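Long-range contacts in IMC sub-compartment protein ISP1 (Toxoplasma gondii, PDB 4CHM), which is a membrane-compartment protein with a pleckstrin homology fold, one of a family critical for replication of the parasite: residues Arg58-Ser63 with Leu93-Ser98; Ser89-His94 with Leu104-Val109. One frame throughout, in Å; residues are numbered along the deposited sequence.

Contact 1 of 2, residues Arg58-Ser63 with Leu93-Ser98. With SO4 (sulfate ion), chain F.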
ATOM      1  N   ARG A  58       4.542  11.454   6.458  1.00 26.43           N
ATOM      2  CA  ARG A  58       4.543  10.453   7.497  1.00 28.99           C
ATOM      3  C   ARG A  58       5.473   9.328   7.148  1.00 25.92           C
ATOM      4  O   ARG A  58       5.389   8.776   6.095  1.00 26.55           O
ATOM      5  CB  ARG A  58       3.153   9.914   7.792  1.00 30.49           C
ATOM      6  CG  ARG A  58       3.123   8.824   8.830  1.00 30.25           C
ATOM      7  CD  ARG A  58       1.732   8.537   9.331  1.00 34.82           C
ATOM      8  NE  ARG A  58       1.743   7.569  10.397  1.00 36.79           N
ATOM      9  CZ  ARG A  58       0.714   7.229  11.153  1.00 35.35           C
ATOM     10  NH1 ARG A  58      -0.460   7.756  10.992  1.00 32.83           N
ATOM     11  NH2 ARG A  58       0.885   6.346  12.087  1.00 33.48           N
ATOM     12  N   VAL A  59       6.333   8.984   8.076  1.00 25.94           N
ATOM     13  CA  VAL A  59       7.299   7.944   7.883  1.00 26.78           C
ATOM     14  C   VAL A  59       6.901   6.684   8.661  1.00 28.97           C
ATOM     15  O   VAL A  59       6.737   6.728   9.845  1.00 29.31           O
ATOM     16  CB  VAL A  59       8.723   8.406   8.265  1.00 29.80           C
ATOM     17  CG1 VAL A  59       9.687   7.248   8.306  1.00 25.72           C
ATOM     18  CG2 VAL A  59       9.256   9.471   7.327  1.00 29.98           C
ATOM     19  N   ILE A  60       6.741   5.580   7.962  1.00 26.72           N
ATOM     20  CA  ILE A  60       6.437   4.306   8.597  1.00 25.06           C
ATOM     21  C   ILE A  60       7.595   3.329   8.383  1.00 23.79           C
ATOM     22  O   ILE A  60       7.767   2.782   7.277  1.00 21.46           O
ATOM     23  CB  ILE A  60       5.154   3.661   8.029  1.00 24.93           C
ATOM     24  CG1 ILE A  60       3.955   4.601   8.160  1.00 26.16           C
ATOM     25  CG2 ILE A  60       4.830   2.377   8.785  1.00 23.31           C
ATOM     26  CD1 ILE A  60       3.378   5.024   6.837  1.00 27.50           C
ATOM     27  N   PRO A  61       8.404   3.104   9.437  1.00 23.44           N
ATOM     28  CA  PRO A  61       9.392   2.015   9.391  1.00 24.33           C
ATOM     29  C   PRO A  61       8.747   0.689   8.996  1.00 22.47           C
ATOM     30  O   PRO A  61       7.627   0.383   9.420  1.00 22.91           O
ATOM     31  CB  PRO A  61       9.922   1.933  10.836  1.00 26.09           C
ATOM     32  CG  PRO A  61       9.525   3.218  11.483  1.00 27.70           C
ATOM     33  CD  PRO A  61       8.271   3.694  10.782  1.00 24.15           C
ATOM     34  N   LEU A  62       9.453  -0.091   8.192  1.00 24.93           N
ATOM     35  CA  LEU A  62       8.965  -1.396   7.764  1.00 27.96           C
ATOM     36  C   LEU A  62       8.625  -2.274   8.959  1.00 27.67           C
ATOM     37  O   LEU A  62       7.760  -3.158   8.891  1.00 27.82           O
ATOM     38  CB  LEU A  62      10.024  -2.086   6.923  1.00 32.00           C
ATOM     39  CG  LEU A  62       9.474  -2.696   5.660  1.00 37.27           C
ATOM     40  CD1 LEU A  62       8.767  -1.627   4.848  1.00 40.60           C
ATOM     41  CD2 LEU A  62      10.608  -3.315   4.873  1.00 42.26           C
ATOM     42  N   SER A  63       9.346  -2.060  10.044  1.00 25.98           N
ATOM     43  CA  SER A  63       9.204  -2.902  11.188  1.00 26.80           C
ATOM     44  C   SER A  63       7.942  -2.522  11.971  1.00 28.03           C
ATOM     45  O   SER A  63       7.500  -3.274  12.823  1.00 28.38           O
ATOM     46  CB  SER A  63      10.460  -2.840  12.060  1.00 27.81           C
ATOM     47  OG  SER A  63      10.741  -1.503  12.451  1.00 25.85           O
ATOM     48  N   LEU A  93      -2.028  -0.605   5.327  1.00 18.11           N
ATOM     49  CA  LEU A  93      -0.958  -0.957   6.235  1.00 17.29           C
ATOM     50  C   LEU A  93      -1.494  -1.016   7.630  1.00 18.32           C
ATOM     51  O   LEU A  93      -1.887   0.012   8.209  1.00 18.64           O
ATOM     52  CB  LEU A  93       0.173   0.078   6.185  1.00 16.94           C
ATOM     53  CG  LEU A  93       0.614   0.596   4.825  1.00 16.83           C
ATOM     54  CD1 LEU A  93       1.584   1.750   5.058  1.00 16.06           C
ATOM     55  CD2 LEU A  93       1.253  -0.519   3.996  1.00 17.74           C
ATOM     56  N   HIS A  94      -1.490  -2.205   8.188  1.00 19.58           N
ATOM     57  CA  HIS A  94      -1.847  -2.398   9.572  1.00 22.92           C
ATOM     58  C   HIS A  94      -0.580  -2.196  10.387  1.00 21.80           C
ATOM     59  O   HIS A  94       0.359  -2.922  10.245  1.00 20.99           O
ATOM     60  CB  HIS A  94      -2.402  -3.814   9.771  1.00 28.53           C
ATOM     61  CG  HIS A  94      -2.956  -4.065  11.130  1.00 29.11           C
ATOM     62  ND1 HIS A  94      -3.051  -5.318  11.668  1.00 33.46           N
ATOM     63  CD2 HIS A  94      -3.442  -3.222  12.058  1.00 34.05           C
ATOM     64  CE1 HIS A  94      -3.565  -5.239  12.874  1.00 34.50           C
ATOM     65  NE2 HIS A  94      -3.818  -3.977  13.133  1.00 38.73           N
ATOM     66  N   LEU A  95      -0.587  -1.198  11.245  1.00 21.08           N
ATOM     67  CA  LEU A  95       0.610  -0.793  11.967  1.00 23.40           C
ATOM     68  C   LEU A  95       0.755  -1.436  13.348  1.00 23.55           C
ATOM     69  O   LEU A  95      -0.191  -1.557  14.049  1.00 22.27           O
ATOM     70  CB  LEU A  95       0.699   0.728  12.081  1.00 19.33           C
ATOM     71  CG  LEU A  95       0.485   1.512  10.802  1.00 23.59           C
ATOM     72  CD1 LEU A  95       0.447   3.005  10.998  1.00 22.69           C
ATOM     73  CD2 LEU A  95       1.493   1.116   9.761  1.00 21.95           C
ATOM     74  N   LEU A  96       1.957  -1.873  13.680  1.00 24.63           N
ATOM     75  CA  LEU A  96       2.226  -2.517  14.955  1.00 26.04           C
ATOM     76  C   LEU A  96       2.050  -1.677  16.207  1.00 27.88           C
ATOM     77  O   LEU A  96       1.319  -2.049  17.076  1.00 26.22           O
ATOM     78  CB  LEU A  96       3.645  -3.070  14.931  1.00 31.98           C
ATOM     79  CG  LEU A  96       4.197  -3.915  16.080  1.00 31.74           C
ATOM     80  CD1 LEU A  96       3.180  -4.872  16.646  1.00 30.07           C
ATOM     81  CD2 LEU A  96       5.440  -4.649  15.634  1.00 30.74           C
ATOM     82  N   GLU A  97       2.623  -0.490  16.251  1.00 31.15           N
ATOM     83  CA  GLU A  97       2.530   0.307  17.481  1.00 31.95           C
ATOM     84  C   GLU A  97       1.109   0.745  17.800  1.00 33.52           C
ATOM     85  O   GLU A  97       0.628   0.512  18.902  1.00 33.69           O
ATOM     86  CB  GLU A  97       3.444   1.523  17.430  1.00 35.71           C
ATOM     87  CG  GLU A  97       3.462   2.346  18.716  1.00 39.94           C
ATOM     88  CD  GLU A  97       4.432   3.517  18.625  1.00 42.27           C
ATOM     89  OE1 GLU A  97       5.611   3.302  18.274  1.00 44.88           O
ATOM     90  OE2 GLU A  97       4.013   4.650  18.884  1.00 46.66           O
ATOM     91  N   SER A  98       0.448   1.387  16.834  1.00 31.00           N
ATOM     92  CA  SER A  98      -0.867   1.962  17.050  1.00 29.05           C
ATOM     93  C   SER A  98      -1.955   0.917  16.891  1.00 28.45           C
ATOM     94  O   SER A  98      -3.050   1.094  17.382  1.00 30.01           O
ATOM     95  CB  SER A  98      -1.111   3.123  16.075  1.00 33.44           C
ATOM     96  OG  SER A  98      -1.390   2.653  14.761  1.00 29.94           O
TER
HETATM   97  S   SO4 F1180      -2.009   6.242  14.196  1.00 36.99           S
HETATM   98  O1  SO4 F1180      -3.332   5.620  14.483  1.00 38.12           O
HETATM   99  O2  SO4 F1180      -1.411   6.719  15.448  1.00 44.02           O
HETATM  100  O3  SO4 F1180      -2.226   7.391  13.272  1.00 38.79           O
HETATM  101  O4  SO4 F1180      -1.086   5.228  13.597  1.00 35.59           O
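I60 lays its CG2 branch over the CD2 methyl of L95, 3.7 Å away, the two side chains meeting at about a right angle. This is packing across the interior of a pleckstrin homology fold: strand 56-61 and strand 90-95 are not neighbours in the antiparallel sheet, and the short segments 58-61 and 93-95 pass 9.9 Å apart at 76°, too far for backbone pairing, so the gap is spanned mainly by side chains. I60 splits its branches between two leucines. CG2 goes to L95, while CD1, at the end of the other arm, reaches CD1 of L93 at 4.1 Å. I65, I51 and I102 also pack on I60, so it is buried among side chains of strands 65-69, 48-53 and 101-105.

Toward the surface the chemistry changes. R58 runs out extended from CG to NE, with CG anti to the backbone N (chi1 177°), and this carries the guanidinium past L95, whose CD1 lies 3.5 Å from R58 NH2 in an oblique approach. The guanidinium presents an edge to a sulfate ion, most likely picked up from the crystallisation medium, and the sulfur sits in its plane. NH1 bonds O3, and NH2 gives a straighter bond to O4 (2.7 Å, N-H...O angle 166°). S98 in the turn reaches the same anion, and N100 ND2 adds a further bond, so the sulfate links strand 56-61 to the turn after strand 90-95. At the other end of the contact L96 touches S63 by a methyl against a backbone carbonyl, CD2 to O. Sulfate O4 takes two bonds, from R58 NH2 and from S98 OG, the latter at 2.8 Å.

Contact 2 of 2, residues Ser89-His94 with Leu104-Val109; sequences SCVALH and LRFDGV. With SO4 (sulfate ion), chain H.
V91 and L104 exchange two backbone hydrogen bonds as an antiparallel hydrogen-bonded pair: L104 N gives to V91 O at 2.8 Å, and V91 N gives to L104 O at 2.9 Å. A third bond, F106 N to S89 O (2.9 Å, N-H...O angle 166°), carries the pairing beyond the end of strand 101-105. Between them C90 and R105 make a non-hydrogen-bonded pair, and the CA of C90 directs a CA-H...O contact at L104 O, 3.1 Å away. This is the open end of the beta hairpin 90-95/101-105 of the pleckstrin homology fold.

R105 leaves the sheet on the same face as C90. Its chain bends at chi3, and NH1 and NH2 bond two oxygens of a second sulfate; NH1 to O4 is 2.8 Å, with O4 in the guanidinium plane. D87 forms a salt bridge with NE and N83 O accepts from NH2, so the group is fixed at several points. S89 tucks beside the bend at G108, its OG 3.2 Å from G108 CA; G108 is the N-cap residue of helix 109-125.

V91, L104 and L93 supply the apolar side. V91 CG2 meets F106 CE1 obliquely at 3.9 Å, while S89 O lies in plane at the edge of the same ring, and L93 CG approaches L104 CD1 more loosely. F106 also meets the ring of F115, the planes at about 40°, and packs on M24 and V26. V91 packs on F115 and V116, so helix 109-125 covers both V91 and F106; strand 24-29 lies beside L104-R105, and strand 65-69 flanks the other edge of strand 90-95.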
ATOM      1  N   SER A  89      -8.284  -2.245  -5.599  1.00 21.07           N
ATOM      2  CA  SER A  89      -7.002  -1.572  -5.803  1.00 19.89           C
ATOM      3  C   SER A  89      -6.330  -1.083  -4.502  1.00 18.14           C
ATOM      4  O   SER A  89      -5.337  -0.373  -4.558  1.00 15.88           O
ATOM      5  CB  SER A  89      -7.165  -0.402  -6.780  1.00 19.77           C
ATOM      6  OG  SER A  89      -7.596  -0.898  -8.033  1.00 22.10           O
ATOM      7  N   CYS A  90      -6.876  -1.459  -3.342  1.00 17.76           N
ATOM      8  CA  CYS A  90      -6.387  -0.933  -2.071  1.00 19.48           C
ATOM      9  C   CYS A  90      -5.524  -1.942  -1.271  1.00 19.67           C
ATOM     10  O   CYS A  90      -5.857  -3.123  -1.179  1.00 22.27           O
ATOM     11  CB  CYS A  90      -7.567  -0.477  -1.248  1.00 22.27           C
ATOM     12  SG  CYS A  90      -7.161   0.054   0.414  1.00 23.80           S
ATOM     13  N   VAL A  91      -4.421  -1.477  -0.701  1.00 19.02           N
ATOM     14  CA  VAL A  91      -3.783  -2.178   0.396  1.00 18.54           C
ATOM     15  C   VAL A  91      -3.740  -1.252   1.610  1.00 21.35           C
ATOM     16  O   VAL A  91      -3.262  -0.094   1.516  1.00 22.83           O
ATOM     17  CB  VAL A  91      -2.332  -2.597   0.080  1.00 17.35           C
ATOM     18  CG1 VAL A  91      -1.828  -3.551   1.129  1.00 17.54           C
ATOM     19  CG2 VAL A  91      -2.216  -3.219  -1.319  1.00 18.41           C
ATOM     20  N   ALA A  92      -4.162  -1.767   2.756  1.00 18.73           N
ATOM     21  CA  ALA A  92      -4.011  -1.018   4.022  1.00 18.59           C
ATOM     22  C   ALA A  92      -2.835  -1.530   4.812  1.00 18.86           C
ATOM     23  O   ALA A  92      -2.689  -2.735   5.005  1.00 19.49           O
ATOM     24  CB  ALA A  92      -5.275  -1.103   4.852  1.00 14.78           C
ATOM     25  N   LEU A  93      -2.028  -0.605   5.327  1.00 18.11           N
ATOM     26  CA  LEU A  93      -0.958  -0.957   6.235  1.00 17.29           C
ATOM     27  C   LEU A  93      -1.494  -1.016   7.630  1.00 18.32           C
ATOM     28  O   LEU A  93      -1.887   0.012   8.209  1.00 18.64           O
ATOM     29  CB  LEU A  93       0.173   0.078   6.185  1.00 16.94           C
ATOM     30  CG  LEU A  93       0.614   0.596   4.825  1.00 16.83           C
ATOM     31  CD1 LEU A  93       1.584   1.750   5.058  1.00 16.06           C
ATOM     32  CD2 LEU A  93       1.253  -0.519   3.996  1.00 17.74           C
ATOM     33  N   HIS A  94      -1.490  -2.205   8.188  1.00 19.58           N
ATOM     34  CA  HIS A  94      -1.847  -2.398   9.572  1.00 22.92           C
ATOM     35  C   HIS A  94      -0.580  -2.196  10.387  1.00 21.80           C
ATOM     36  O   HIS A  94       0.359  -2.922  10.245  1.00 20.99           O
ATOM     37  CB  HIS A  94      -2.402  -3.814   9.771  1.00 28.53           C
ATOM     38  CG  HIS A  94      -2.956  -4.065  11.130  1.00 29.11           C
ATOM     39  ND1 HIS A  94      -3.051  -5.318  11.668  1.00 33.46           N
ATOM     40  CD2 HIS A  94      -3.442  -3.222  12.058  1.00 34.05           C
ATOM     41  CE1 HIS A  94      -3.565  -5.239  12.874  1.00 34.50           C
ATOM     42  NE2 HIS A  94      -3.818  -3.977  13.133  1.00 38.73           N
ATOM     43  N   LEU A 104      -4.195   2.536   1.383  1.00 15.62           N
ATOM     44  CA  LEU A 104      -3.576   3.136   0.194  1.00 15.25           C
ATOM     45  C   LEU A 104      -4.304   2.597  -1.000  1.00 16.92           C
ATOM     46  O   LEU A 104      -4.473   1.363  -1.144  1.00 17.77           O
ATOM     47  CB  LEU A 104      -2.124   2.704   0.056  1.00 15.88           C
ATOM     48  CG  LEU A 104      -1.180   2.974   1.223  1.00 18.50           C
ATOM     49  CD1 LEU A 104       0.153   2.325   0.955  1.00 19.38           C
ATOM     50  CD2 LEU A 104      -1.027   4.452   1.436  1.00 20.00           C
ATOM     51  N   ARG A 105      -4.721   3.478  -1.886  1.00 15.48           N
ATOM     52  CA  ARG A 105      -5.343   3.008  -3.149  1.00 17.82           C
ATOM     53  C   ARG A 105      -4.380   3.231  -4.328  1.00 17.93           C
ATOM     54  O   ARG A 105      -3.939   4.351  -4.560  1.00 16.25           O
ATOM     55  CB  ARG A 105      -6.658   3.740  -3.421  1.00 18.37           C
ATOM     56  CG  ARG A 105      -7.311   3.258  -4.731  1.00 23.18           C
ATOM     57  CD  ARG A 105      -8.567   4.035  -5.032  1.00 22.26           C
ATOM     58  NE  ARG A 105      -9.674   3.711  -4.116  1.00 21.46           N
ATOM     59  CZ  ARG A 105     -10.807   4.426  -4.055  1.00 25.21           C
ATOM     60  NH1 ARG A 105     -10.923   5.531  -4.796  1.00 26.55           N
ATOM     61  NH2 ARG A 105     -11.785   4.094  -3.205  1.00 24.17           N
ATOM     62  N   PHE A 106      -4.009   2.146  -5.004  1.00 16.62           N
ATOM     63  CA  PHE A 106      -3.102   2.212  -6.131  1.00 17.45           C
ATOM     64  C   PHE A 106      -3.884   2.486  -7.408  1.00 18.88           C
ATOM     65  O   PHE A 106      -5.102   2.481  -7.392  1.00 18.48           O
ATOM     66  CB  PHE A 106      -2.293   0.895  -6.243  1.00 15.95           C
ATOM     67  CG  PHE A 106      -1.321   0.702  -5.121  1.00 15.04           C
ATOM     68  CD1 PHE A 106      -1.760   0.195  -3.892  1.00 14.62           C
ATOM     69  CD2 PHE A 106      -0.010   1.197  -5.221  1.00 14.11           C
ATOM     70  CE1 PHE A 106      -0.890   0.135  -2.809  1.00 15.12           C
ATOM     71  CE2 PHE A 106       0.851   1.130  -4.153  1.00 14.66           C
ATOM     72  CZ  PHE A 106       0.417   0.598  -2.940  1.00 13.94           C
ATOM     73  N   ASP A 107      -3.176   2.588  -8.525  1.00 22.63           N
ATOM     74  CA  ASP A 107      -3.793   2.878  -9.826  1.00 27.60           C
ATOM     75  C   ASP A 107      -4.701   1.764 -10.364  1.00 27.08           C
ATOM     76  O   ASP A 107      -5.526   2.000 -11.222  1.00 32.39           O
ATOM     77  CB  ASP A 107      -2.709   3.196 -10.852  1.00 36.18           C
ATOM     78  CG  ASP A 107      -2.044   4.528 -10.589  1.00 46.08           C
ATOM     79  OD1 ASP A 107      -2.267   5.103  -9.498  1.00 57.58           O
ATOM     80  OD2 ASP A 107      -1.314   5.020 -11.472  1.00 55.76           O
ATOM     81  N   GLY A 108      -4.509   0.543  -9.908  1.00 24.27           N
ATOM     82  CA  GLY A 108      -5.377  -0.547 -10.342  1.00 22.68           C
ATOM     83  C   GLY A 108      -4.940  -1.843  -9.702  1.00 23.37           C
ATOM     84  O   GLY A 108      -4.104  -1.839  -8.775  1.00 18.47           O
ATOM     85  N   VAL A 109      -5.543  -2.947 -10.139  1.00 17.81           N
ATOM     86  CA  VAL A 109      -5.422  -4.208  -9.433  1.00 19.93           C
ATOM     87  C   VAL A 109      -3.994  -4.728  -9.488  1.00 20.44           C
ATOM     88  O   VAL A 109      -3.518  -5.334  -8.537  1.00 21.29           O
ATOM     89  CB  VAL A 109      -6.422  -5.263 -10.003  1.00 20.04           C
ATOM     90  CG1 VAL A 109      -6.305  -6.577  -9.247  1.00 20.73           C
ATOM     91  CG2 VAL A 109      -7.846  -4.725  -9.881  1.00 19.98           C
TER
HETATM   92  S   SO4 H1182     -14.447   6.048  -5.130  1.00 42.62           S
HETATM   93  O1  SO4 H1182     -14.359   5.186  -6.369  1.00 36.78           O
HETATM   94  O2  SO4 H1182     -14.565   5.213  -3.859  1.00 45.04           O
HETATM   95  O3  SO4 H1182     -15.622   6.974  -5.229  1.00 43.11           O
HETATM   96  O4  SO4 H1182     -13.267   6.969  -4.997  1.00 44.00           O

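Both contacts use strand 90-95 and share L93, whose side chain meets I60 in contact 1 and L104 in contact 2, although the contact centres lie 15 Å apart. Contact 2 is the buried one, close to the centre of the molecule, and joins adjacent strands through backbone bonds and apolar packing under the C-terminal helix. Contact 1 is only partly buried and joins strands that are not neighbours, with no hydrogen bond passing directly between its segments. Each has an arginine holding its own sulfate by two nitrogens: in contact 1 the anion bridges the two segments, whereas in contact 2, of the two segments, only L104-V109 holds it.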